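PDB 3C8J: natural killer cell receptor Ly49C from Mus musculus, which serves as a disulfide-linked homodimeric receptor on natural killer cells that recognises class I MHC molecules. Local coordinates for residues Y83-M96 with E123-Y136. The protein carries 4 engineered substitutions. Sequence-based numbering, arbitrary orientation.
Sequences YWFCYSTKCYYFIM and ELKFLQRHVIPGNY. Engineered in segment 123-136: Gly134 (natural residue Glu).
Tyr87 stacks on Phe126, and Phe85 and Phe94 pack on His130, where helix 123-130 meets one face of the N-terminal beta hairpin 83-96 in this C-type lectin-like domain. Phe126 lies face to face with Tyr87, the centroids 3.8 Å apart and the planes within 6° of parallel. CG anti to the backbone N in Tyr87 (chi1 -176°) sets its ring against that of Phe126, the two side chains running in opposite senses. His130 pushes between Phe85 and Phe94: its CE1 sits over the centre of the Phe85 ring, while its NE2 side covers a face of Phe94. Leu127 reaches inward beside them, laying CD2 over the face of Tyr92.

At the turn of the hairpin, Lys90 NZ makes a 3.0 Å salt bridge on the syn lone pair of Glu123 OE1, and also bonds to Lys117 O. Tyr92 OH donates to the same oxygen, which lies at the edge of the Tyr92 ring, near its plane, and Glu123 OE2 is held by the backbone N of Glu119.

Strand 83-88 is also part of the dimer interface, pairing antiparallel with a strand of the second subunit at Cys86-Ser88; Tyr87 thus meets Phe126 of its own chain and, edge-to-face, Phe85 of the second subunit.

Met96 of strand 90-96, its chain bent at chi2 and chi3, sets its sulfur at the edge of Tyr136, which follows the helix, a Met-aromatic contact. Nearby, Tyr83 OH is hydrogen-bonded to His130 NE2 at 3.0 Å, and a water links that hydroxyl to Ile132 N and Tyr136 OH.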
ATOM      1  N   TYR A  83      11.732   3.790  -7.439  1.00 54.56           N
ATOM      2  CA  TYR A  83      11.279   3.612  -6.059  1.00 54.27           C
ATOM      3  C   TYR A  83      10.226   2.508  -6.046  1.00 54.23           C
ATOM      4  O   TYR A  83       9.671   2.162  -7.103  1.00 55.13           O
ATOM      5  CB  TYR A  83      10.744   4.921  -5.433  1.00 54.29           C
ATOM      6  CG  TYR A  83       9.436   5.420  -6.012  1.00 54.04           C
ATOM      7  CD1 TYR A  83       8.214   5.099  -5.424  1.00 52.09           C
ATOM      8  CD2 TYR A  83       9.432   6.204  -7.168  1.00 55.42           C
ATOM      9  CE1 TYR A  83       7.026   5.565  -5.967  1.00 55.25           C
ATOM     10  CE2 TYR A  83       8.269   6.649  -7.733  1.00 54.81           C
ATOM     11  CZ  TYR A  83       7.066   6.342  -7.141  1.00 55.54           C
ATOM     12  OH  TYR A  83       5.921   6.824  -7.743  1.00 54.76           O
ATOM     13  N   TRP A  84       9.967   1.939  -4.877  1.00 53.34           N
ATOM     14  CA  TRP A  84       8.877   1.005  -4.766  1.00 53.10           C
ATOM     15  C   TRP A  84       7.853   1.421  -3.704  1.00 53.27           C
ATOM     16  O   TRP A  84       8.163   2.202  -2.808  1.00 52.95           O
ATOM     17  CB  TRP A  84       9.398  -0.410  -4.540  1.00 52.76           C
ATOM     18  CG  TRP A  84      10.190  -0.592  -3.276  1.00 52.80           C
ATOM     19  CD1 TRP A  84      11.531  -0.332  -3.092  1.00 52.86           C
ATOM     20  CD2 TRP A  84       9.706  -1.074  -2.030  1.00 51.50           C
ATOM     21  NE1 TRP A  84      11.905  -0.621  -1.805  1.00 51.62           N
ATOM     22  CE2 TRP A  84      10.810  -1.092  -1.130  1.00 52.76           C
ATOM     23  CE3 TRP A  84       8.458  -1.511  -1.580  1.00 52.02           C
ATOM     24  CZ2 TRP A  84      10.695  -1.540   0.189  1.00 50.43           C
ATOM     25  CZ3 TRP A  84       8.342  -1.954  -0.254  1.00 51.76           C
ATOM     26  CH2 TRP A  84       9.458  -1.960   0.608  1.00 51.62           C
ATOM     27  N   PHE A  85       6.645   0.869  -3.809  1.00 53.49           N
ATOM     28  CA  PHE A  85       5.476   1.344  -3.078  1.00 53.44           C
ATOM     29  C   PHE A  85       4.401   0.248  -3.129  1.00 53.79           C
ATOM     30  O   PHE A  85       4.121  -0.334  -4.196  1.00 54.23           O
ATOM     31  CB  PHE A  85       4.951   2.601  -3.788  1.00 53.03           C
ATOM     32  CG  PHE A  85       4.011   3.446  -2.962  1.00 53.90           C
ATOM     33  CD1 PHE A  85       4.495   4.541  -2.215  1.00 52.23           C
ATOM     34  CD2 PHE A  85       2.628   3.195  -2.961  1.00 53.20           C
ATOM     35  CE1 PHE A  85       3.626   5.342  -1.500  1.00 47.91           C
ATOM     36  CE2 PHE A  85       1.759   3.993  -2.186  1.00 48.35           C
ATOM     37  CZ  PHE A  85       2.261   5.051  -1.476  1.00 47.90           C
ATOM     38  N   CYS A  86       3.806  -0.049  -1.985  1.00 53.49           N
ATOM     39  CA  CYS A  86       2.780  -1.073  -1.938  1.00 53.12           C
ATOM     40  C   CYS A  86       1.416  -0.442  -1.779  1.00 53.01           C
ATOM     41  O   CYS A  86       1.288   0.707  -1.368  1.00 53.54           O
ATOM     42  CB  CYS A  86       3.042  -2.053  -0.817  1.00 52.69           C
ATOM     43  SG  CYS A  86       4.632  -2.789  -0.972  1.00 55.25           S
ATOM     44  N   TYR A  87       0.394  -1.203  -2.124  1.00 52.59           N
ATOM     45  CA  TYR A  87      -0.950  -0.741  -2.006  1.00 52.57           C
ATOM     46  C   TYR A  87      -1.834  -1.952  -1.965  1.00 51.66           C
ATOM     47  O   TYR A  87      -1.756  -2.819  -2.838  1.00 51.41           O
ATOM     48  CB  TYR A  87      -1.327   0.199  -3.162  1.00 53.65           C
ATOM     49  CG  TYR A  87      -2.712   0.756  -2.977  1.00 55.95           C
ATOM     50  CD1 TYR A  87      -2.985   1.637  -1.928  1.00 56.28           C
ATOM     51  CD2 TYR A  87      -3.778   0.354  -3.804  1.00 57.54           C
ATOM     52  CE1 TYR A  87      -4.264   2.119  -1.705  1.00 55.29           C
ATOM     53  CE2 TYR A  87      -5.079   0.850  -3.582  1.00 55.53           C
ATOM     54  CZ  TYR A  87      -5.293   1.727  -2.523  1.00 55.99           C
ATOM     55  OH  TYR A  87      -6.534   2.252  -2.280  1.00 58.03           O
ATOM     56  N   SER A  88      -2.660  -2.016  -0.928  1.00 50.82           N
ATOM     57  CA  SER A  88      -3.547  -3.148  -0.717  1.00 50.52           C
ATOM     58  C   SER A  88      -2.665  -4.377  -0.556  1.00 50.44           C
ATOM     59  O   SER A  88      -1.756  -4.360   0.264  1.00 50.85           O
ATOM     60  CB  SER A  88      -4.557  -3.262  -1.877  1.00 50.14           C
ATOM     61  OG  SER A  88      -5.647  -4.081  -1.531  1.00 49.85           O
ATOM     62  N   THR A  89      -2.888  -5.420  -1.339  1.00 50.45           N
ATOM     63  CA  THR A  89      -2.009  -6.597  -1.274  1.00 51.02           C
ATOM     64  C   THR A  89      -1.046  -6.716  -2.462  1.00 50.84           C
ATOM     65  O   THR A  89      -0.708  -7.801  -2.878  1.00 50.40           O
ATOM     66  CB  THR A  89      -2.792  -7.963  -1.079  1.00 51.08           C
ATOM     67  OG1 THR A  89      -3.681  -8.181  -2.178  1.00 50.54           O
ATOM     68  CG2 THR A  89      -3.585  -7.973   0.203  1.00 50.25           C
ATOM     69  N   LYS A  90      -0.576  -5.597  -2.986  1.00 52.03           N
ATOM     70  CA  LYS A  90       0.284  -5.628  -4.179  1.00 52.73           C
ATOM     71  C   LYS A  90       1.445  -4.633  -4.019  1.00 53.39           C
ATOM     72  O   LYS A  90       1.283  -3.596  -3.374  1.00 53.08           O
ATOM     73  CB  LYS A  90      -0.580  -5.233  -5.365  1.00 52.11           C
ATOM     74  CG  LYS A  90      -0.059  -5.700  -6.660  1.00 54.21           C
ATOM     75  CD  LYS A  90      -1.028  -5.473  -7.838  1.00 53.18           C
ATOM     76  CE  LYS A  90      -0.279  -5.738  -9.156  1.00 52.37           C
ATOM     77  NZ  LYS A  90      -1.181  -5.797 -10.342  1.00 52.78           N
ATOM     78  N   CYS A  91       2.610  -4.909  -4.604  1.00 54.15           N
ATOM     79  CA  CYS A  91       3.651  -3.862  -4.635  1.00 55.32           C
ATOM     80  C   CYS A  91       4.140  -3.575  -6.031  1.00 55.09           C
ATOM     81  O   CYS A  91       4.100  -4.455  -6.902  1.00 55.89           O
ATOM     82  CB  CYS A  91       4.843  -4.145  -3.718  1.00 55.24           C
ATOM     83  SG  CYS A  91       4.403  -4.517  -2.025  1.00 58.97           S
ATOM     84  N   TYR A  92       4.595  -2.335  -6.219  1.00 54.49           N
ATOM     85  CA  TYR A  92       5.019  -1.832  -7.504  1.00 54.45           C
ATOM     86  C   TYR A  92       6.415  -1.215  -7.441  1.00 54.37           C
ATOM     87  O   TYR A  92       6.847  -0.726  -6.390  1.00 54.47           O
ATOM     88  CB  TYR A  92       4.047  -0.739  -7.991  1.00 54.85           C
ATOM     89  CG  TYR A  92       2.589  -1.088  -7.914  1.00 54.79           C
ATOM     90  CD1 TYR A  92       1.872  -0.869  -6.762  1.00 54.80           C
ATOM     91  CD2 TYR A  92       1.919  -1.640  -9.022  1.00 57.25           C
ATOM     92  CE1 TYR A  92       0.509  -1.189  -6.689  1.00 55.66           C
ATOM     93  CE2 TYR A  92       0.554  -1.960  -8.968  1.00 55.98           C
ATOM     94  CZ  TYR A  92      -0.135  -1.733  -7.794  1.00 55.66           C
ATOM     95  OH  TYR A  92      -1.463  -2.056  -7.716  1.00 54.76           O
ATOM     96  N   TYR A  93       7.081  -1.217  -8.590  1.00 54.06           N
ATOM     97  CA  TYR A  93       8.294  -0.463  -8.848  1.00 54.16           C
ATOM     98  C   TYR A  93       7.950   0.594  -9.881  1.00 54.03           C
ATOM     99  O   TYR A  93       7.420   0.277 -10.964  1.00 54.30           O
ATOM    100  CB  TYR A  93       9.384  -1.352  -9.469  1.00 54.16           C
ATOM    101  CG  TYR A  93      10.292  -2.058  -8.505  1.00 54.75           C
ATOM    102  CD1 TYR A  93      10.201  -3.428  -8.333  1.00 55.64           C
ATOM    103  CD2 TYR A  93      11.257  -1.372  -7.782  1.00 55.66           C
ATOM    104  CE1 TYR A  93      11.022  -4.093  -7.462  1.00 54.93           C
ATOM    105  CE2 TYR A  93      12.092  -2.043  -6.886  1.00 55.19           C
ATOM    106  CZ  TYR A  93      11.958  -3.403  -6.741  1.00 54.50           C
ATOM    107  OH  TYR A  93      12.759  -4.107  -5.882  1.00 55.23           O
ATOM    108  N   PHE A  94       8.257   1.844  -9.588  1.00 53.72           N
ATOM    109  CA  PHE A  94       8.098   2.851 -10.618  1.00 53.41           C
ATOM    110  C   PHE A  94       9.502   3.186 -11.046  1.00 54.40           C
ATOM    111  O   PHE A  94      10.274   3.748 -10.270  1.00 54.89           O
ATOM    112  CB  PHE A  94       7.328   4.068 -10.108  1.00 52.56           C
ATOM    113  CG  PHE A  94       5.972   3.732  -9.535  1.00 50.49           C
ATOM    114  CD1 PHE A  94       5.851   3.281  -8.249  1.00 48.05           C
ATOM    115  CD2 PHE A  94       4.818   3.871 -10.294  1.00 49.98           C
ATOM    116  CE1 PHE A  94       4.604   2.962  -7.716  1.00 48.20           C
ATOM    117  CE2 PHE A  94       3.559   3.562  -9.762  1.00 46.71           C
ATOM    118  CZ  PHE A  94       3.464   3.102  -8.484  1.00 48.25           C
ATOM    119  N   ILE A  95       9.850   2.772 -12.261  1.00 55.03           N
ATOM    120  CA  ILE A  95      11.179   2.999 -12.796  1.00 55.61           C
ATOM    121  C   ILE A  95      11.176   4.305 -13.584  1.00 56.40           C
ATOM    122  O   ILE A  95      10.526   4.427 -14.632  1.00 56.87           O
ATOM    123  CB  ILE A  95      11.657   1.805 -13.646  1.00 55.53           C
ATOM    124  CG1 ILE A  95      11.504   0.522 -12.834  1.00 55.12           C
ATOM    125  CG2 ILE A  95      13.113   2.005 -14.085  1.00 55.04           C
ATOM    126  CD1 ILE A  95      12.218  -0.651 -13.393  1.00 56.32           C
ATOM    127  N   MET A  96      11.916   5.271 -13.048  1.00 57.04           N
ATOM    128  CA  MET A  96      11.863   6.666 -13.466  1.00 57.50           C
ATOM    129  C   MET A  96      12.972   7.073 -14.448  1.00 57.79           C
ATOM    130  O   MET A  96      13.500   8.185 -14.378  1.00 57.61           O
ATOM    131  CB  MET A  96      11.867   7.544 -12.207  1.00 57.42           C
ATOM    132  CG  MET A  96      10.669   7.283 -11.286  1.00 57.86           C
ATOM    133  SD  MET A  96       9.010   7.524 -11.995  1.00 60.64           S
ATOM    134  CE  MET A  96       8.733   9.300 -11.835  1.00 58.86           C
ATOM    135  N   GLU A 123      -7.718  -0.290  -9.287  1.00 58.15           N
ATOM    136  CA  GLU A 123      -6.276  -0.288  -9.358  1.00 56.33           C
ATOM    137  C   GLU A 123      -5.776   0.740 -10.370  1.00 55.62           C
ATOM    138  O   GLU A 123      -4.872   1.510 -10.054  1.00 55.47           O
ATOM    139  CB  GLU A 123      -5.732  -1.678  -9.678  1.00 56.12           C
ATOM    140  CG  GLU A 123      -4.213  -1.695  -9.684  1.00 55.77           C
ATOM    141  CD  GLU A 123      -3.610  -3.036  -9.992  1.00 56.00           C
ATOM    142  OE1 GLU A 123      -2.492  -3.260  -9.499  1.00 56.17           O
ATOM    143  OE2 GLU A 123      -4.226  -3.852 -10.719  1.00 55.24           O
ATOM    144  N   LEU A 124      -6.356   0.766 -11.568  1.00 54.86           N
ATOM    145  CA  LEU A 124      -5.980   1.790 -12.550  1.00 54.93           C
ATOM    146  C   LEU A 124      -6.016   3.211 -11.939  1.00 54.97           C
ATOM    147  O   LEU A 124      -5.020   3.944 -11.968  1.00 54.84           O
ATOM    148  CB  LEU A 124      -6.854   1.722 -13.817  1.00 54.81           C
ATOM    149  CG  LEU A 124      -6.773   2.901 -14.812  1.00 54.65           C
ATOM    150  CD1 LEU A 124      -5.345   3.250 -15.232  1.00 53.74           C
ATOM    151  CD2 LEU A 124      -7.605   2.642 -16.033  1.00 54.33           C
ATOM    152  N   LYS A 125      -7.162   3.573 -11.382  1.00 54.80           N
ATOM    153  CA  LYS A 125      -7.347   4.881 -10.769  1.00 54.94           C
ATOM    154  C   LYS A 125      -6.394   5.103  -9.611  1.00 55.07           C
ATOM    155  O   LYS A 125      -5.846   6.199  -9.476  1.00 56.26           O
ATOM    156  CB  LYS A 125      -8.789   5.082 -10.321  1.00 54.70           C
ATOM    157  CG  LYS A 125      -9.749   5.124 -11.502  1.00 55.36           C
ATOM    158  CD  LYS A 125     -11.044   5.837 -11.182  1.00 57.22           C
ATOM    159  CE  LYS A 125     -12.098   5.481 -12.204  1.00 58.39           C
ATOM    160  NZ  LYS A 125     -13.450   5.750 -11.666  1.00 60.99           N
ATOM    161  N   PHE A 126      -6.132   4.083  -8.801  1.00 53.93           N
ATOM    162  CA  PHE A 126      -5.148   4.295  -7.765  1.00 52.94           C
ATOM    163  C   PHE A 126      -3.807   4.700  -8.379  1.00 52.37           C
ATOM    164  O   PHE A 126      -3.152   5.622  -7.907  1.00 52.76           O
ATOM    165  CB  PHE A 126      -4.942   3.068  -6.896  1.00 52.89           C
ATOM    166  CG  PHE A 126      -3.622   3.081  -6.188  1.00 52.97           C
ATOM    167  CD1 PHE A 126      -3.426   3.889  -5.086  1.00 52.23           C
ATOM    168  CD2 PHE A 126      -2.565   2.321  -6.651  1.00 53.32           C
ATOM    169  CE1 PHE A 126      -2.202   3.936  -4.441  1.00 53.89           C
ATOM    170  CE2 PHE A 126      -1.327   2.358  -5.998  1.00 54.19           C
ATOM    171  CZ  PHE A 126      -1.145   3.172  -4.905  1.00 52.93           C
ATOM    172  N   LEU A 127      -3.386   4.000  -9.417  1.00 52.02           N
ATOM    173  CA  LEU A 127      -2.101   4.300 -10.052  1.00 51.57           C
ATOM    174  C   LEU A 127      -2.046   5.718 -10.601  1.00 51.45           C
ATOM    175  O   LEU A 127      -1.067   6.437 -10.356  1.00 51.77           O
ATOM    176  CB  LEU A 127      -1.806   3.299 -11.139  1.00 51.25           C
ATOM    177  CG  LEU A 127      -1.491   1.920 -10.569  1.00 51.42           C
ATOM    178  CD1 LEU A 127      -1.550   0.889 -11.657  1.00 48.42           C
ATOM    179  CD2 LEU A 127      -0.116   1.921  -9.856  1.00 52.38           C
ATOM    180  N   GLN A 128      -3.118   6.150 -11.261  1.00 50.61           N
ATOM    181  CA  GLN A 128      -3.139   7.474 -11.862  1.00 50.18           C
ATOM    182  C   GLN A 128      -3.145   8.604 -10.827  1.00 50.69           C
ATOM    183  O   GLN A 128      -2.494   9.649 -11.015  1.00 50.92           O
ATOM    184  CB  GLN A 128      -4.301   7.603 -12.816  1.00 49.90           C
ATOM    185  CG  GLN A 128      -4.251   6.605 -13.932  1.00 48.48           C
ATOM    186  CD  GLN A 128      -5.487   6.630 -14.798  1.00 47.72           C
ATOM    187  OE1 GLN A 128      -6.616   6.611 -14.315  1.00 47.98           O
ATOM    188  NE2 GLN A 128      -5.276   6.670 -16.096  1.00 50.62           N
ATOM    189  N   ARG A 129      -3.865   8.400  -9.725  1.00 50.30           N
ATOM    190  CA  ARG A 129      -3.780   9.329  -8.615  1.00 49.34           C
ATOM    191  C   ARG A 129      -2.357   9.341  -8.049  1.00 49.21           C
ATOM    192  O   ARG A 129      -1.895  10.353  -7.572  1.00 48.36           O
ATOM    193  CB  ARG A 129      -4.772   8.948  -7.519  1.00 49.26           C
ATOM    194  CG  ARG A 129      -6.224   9.258  -7.827  1.00 48.93           C
ATOM    195  CD  ARG A 129      -7.135   8.911  -6.620  1.00 49.57           C
ATOM    196  NE  ARG A 129      -7.852   7.620  -6.747  1.00 50.46           N
ATOM    197  CZ  ARG A 129      -7.617   6.569  -5.960  1.00 50.66           C
ATOM    198  NH1 ARG A 129      -6.706   6.642  -5.003  1.00 51.56           N
ATOM    199  NH2 ARG A 129      -8.290   5.447  -6.109  1.00 50.52           N
ATOM    200  N   HIS A 130      -1.665   8.200  -8.094  1.00 49.88           N
ATOM    201  CA  HIS A 130      -0.392   8.054  -7.392  1.00 50.18           C
ATOM    202  C   HIS A 130       0.779   8.659  -8.173  1.00 50.61           C
ATOM    203  O   HIS A 130       1.596   9.431  -7.672  1.00 49.60           O
ATOM    204  CB  HIS A 130      -0.102   6.582  -7.177  1.00 50.23           C
ATOM    205  CG  HIS A 130       1.264   6.339  -6.641  1.00 50.36           C
ATOM    206  ND1 HIS A 130       1.598   6.607  -5.330  1.00 50.68           N
ATOM    207  CD2 HIS A 130       2.404   5.940  -7.252  1.00 48.59           C
ATOM    208  CE1 HIS A 130       2.879   6.343  -5.144  1.00 52.72           C
ATOM    209  NE2 HIS A 130       3.393   5.949  -6.303  1.00 54.34           N
ATOM    210  N   VAL A 131       0.832   8.257  -9.431  1.00 51.40           N
ATOM    211  CA  VAL A 131       1.928   8.517 -10.318  1.00 51.54           C
ATOM    212  C   VAL A 131       2.322  10.004 -10.328  1.00 52.39           C
ATOM    213  O   VAL A 131       1.451  10.892 -10.251  1.00 52.48           O
ATOM    214  CB  VAL A 131       1.502   7.940 -11.672  1.00 51.57           C
ATOM    215  CG1 VAL A 131       1.469   8.952 -12.796  1.00 50.94           C
ATOM    216  CG2 VAL A 131       2.246   6.620 -11.965  1.00 51.46           C
ATOM    217  N   ILE A 132       3.631  10.273 -10.369  1.00 52.56           N
ATOM    218  CA  ILE A 132       4.117  11.616 -10.651  1.00 53.12           C
ATOM    219  C   ILE A 132       3.744  11.875 -12.109  1.00 52.72           C
ATOM    220  O   ILE A 132       3.841  10.957 -12.898  1.00 52.49           O
ATOM    221  CB  ILE A 132       5.643  11.714 -10.467  1.00 53.58           C
ATOM    222  CG1 ILE A 132       6.007  11.834  -8.990  1.00 54.02           C
ATOM    223  CG2 ILE A 132       6.196  12.940 -11.207  1.00 54.46           C
ATOM    224  CD1 ILE A 132       7.357  11.257  -8.649  1.00 54.54           C
ATOM    225  N   PRO A 133       3.266  13.093 -12.467  1.00 53.28           N
ATOM    226  CA  PRO A 133       2.893  13.347 -13.891  1.00 53.39           C
ATOM    227  C   PRO A 133       3.929  12.801 -14.868  1.00 54.12           C
ATOM    228  O   PRO A 133       5.111  13.109 -14.745  1.00 55.38           O
ATOM    229  CB  PRO A 133       2.843  14.864 -13.976  1.00 52.48           C
ATOM    230  CG  PRO A 133       2.416  15.282 -12.627  1.00 52.91           C
ATOM    231  CD  PRO A 133       2.994  14.280 -11.625  1.00 52.75           C
ATOM    232  N   GLY A 134       3.499  11.941 -15.781  1.00 54.33           N
ATOM    233  CA  GLY A 134       4.384  11.366 -16.780  1.00 54.77           C
ATOM    234  C   GLY A 134       3.635  10.310 -17.570  1.00 55.42           C
ATOM    235  O   GLY A 134       2.405  10.234 -17.509  1.00 55.79           O
ATOM    236  N   ASN A 135       4.382   9.501 -18.315  1.00 55.55           N
ATOM    237  CA  ASN A 135       3.835   8.401 -19.079  1.00 55.68           C
ATOM    238  C   ASN A 135       4.572   7.124 -18.732  1.00 56.10           C
ATOM    239  O   ASN A 135       5.807   7.086 -18.775  1.00 57.15           O
ATOM    240  CB  ASN A 135       3.955   8.696 -20.559  1.00 55.41           C
ATOM    241  CG  ASN A 135       3.221   9.944 -20.944  1.00 55.78           C
ATOM    242  OD1 ASN A 135       3.755  10.804 -21.631  1.00 56.56           O
ATOM    243  ND2 ASN A 135       1.986  10.073 -20.475  1.00 56.77           N
ATOM    244  N   TYR A 136       3.822   6.077 -18.396  1.00 55.18           N
ATOM    245  CA  TYR A 136       4.408   4.851 -17.879  1.00 54.82           C
ATOM    246  C   TYR A 136       3.998   3.638 -18.719  1.00 55.15           C
ATOM    247  O   TYR A 136       2.804   3.335 -18.868  1.00 55.81           O
ATOM    248  CB  TYR A 136       3.958   4.637 -16.424  1.00 54.17           C
ATOM    249  CG  TYR A 136       4.386   5.714 -15.473  1.00 53.18           C
ATOM    250  CD1 TYR A 136       3.743   6.940 -15.460  1.00 53.53           C
ATOM    251  CD2 TYR A 136       5.408   5.499 -14.562  1.00 52.86           C
ATOM    252  CE1 TYR A 136       4.124   7.945 -14.601  1.00 53.53           C
ATOM    253  CE2 TYR A 136       5.780   6.507 -13.664  1.00 53.29           C
ATOM    254  CZ  TYR A 136       5.124   7.727 -13.703  1.00 52.55           C
ATOM    255  OH  TYR A 136       5.472   8.745 -12.881  1.00 51.90           O
TER
HETATM  256  O   HOH W   1       5.585   8.320  -9.745  1.00 30.53           O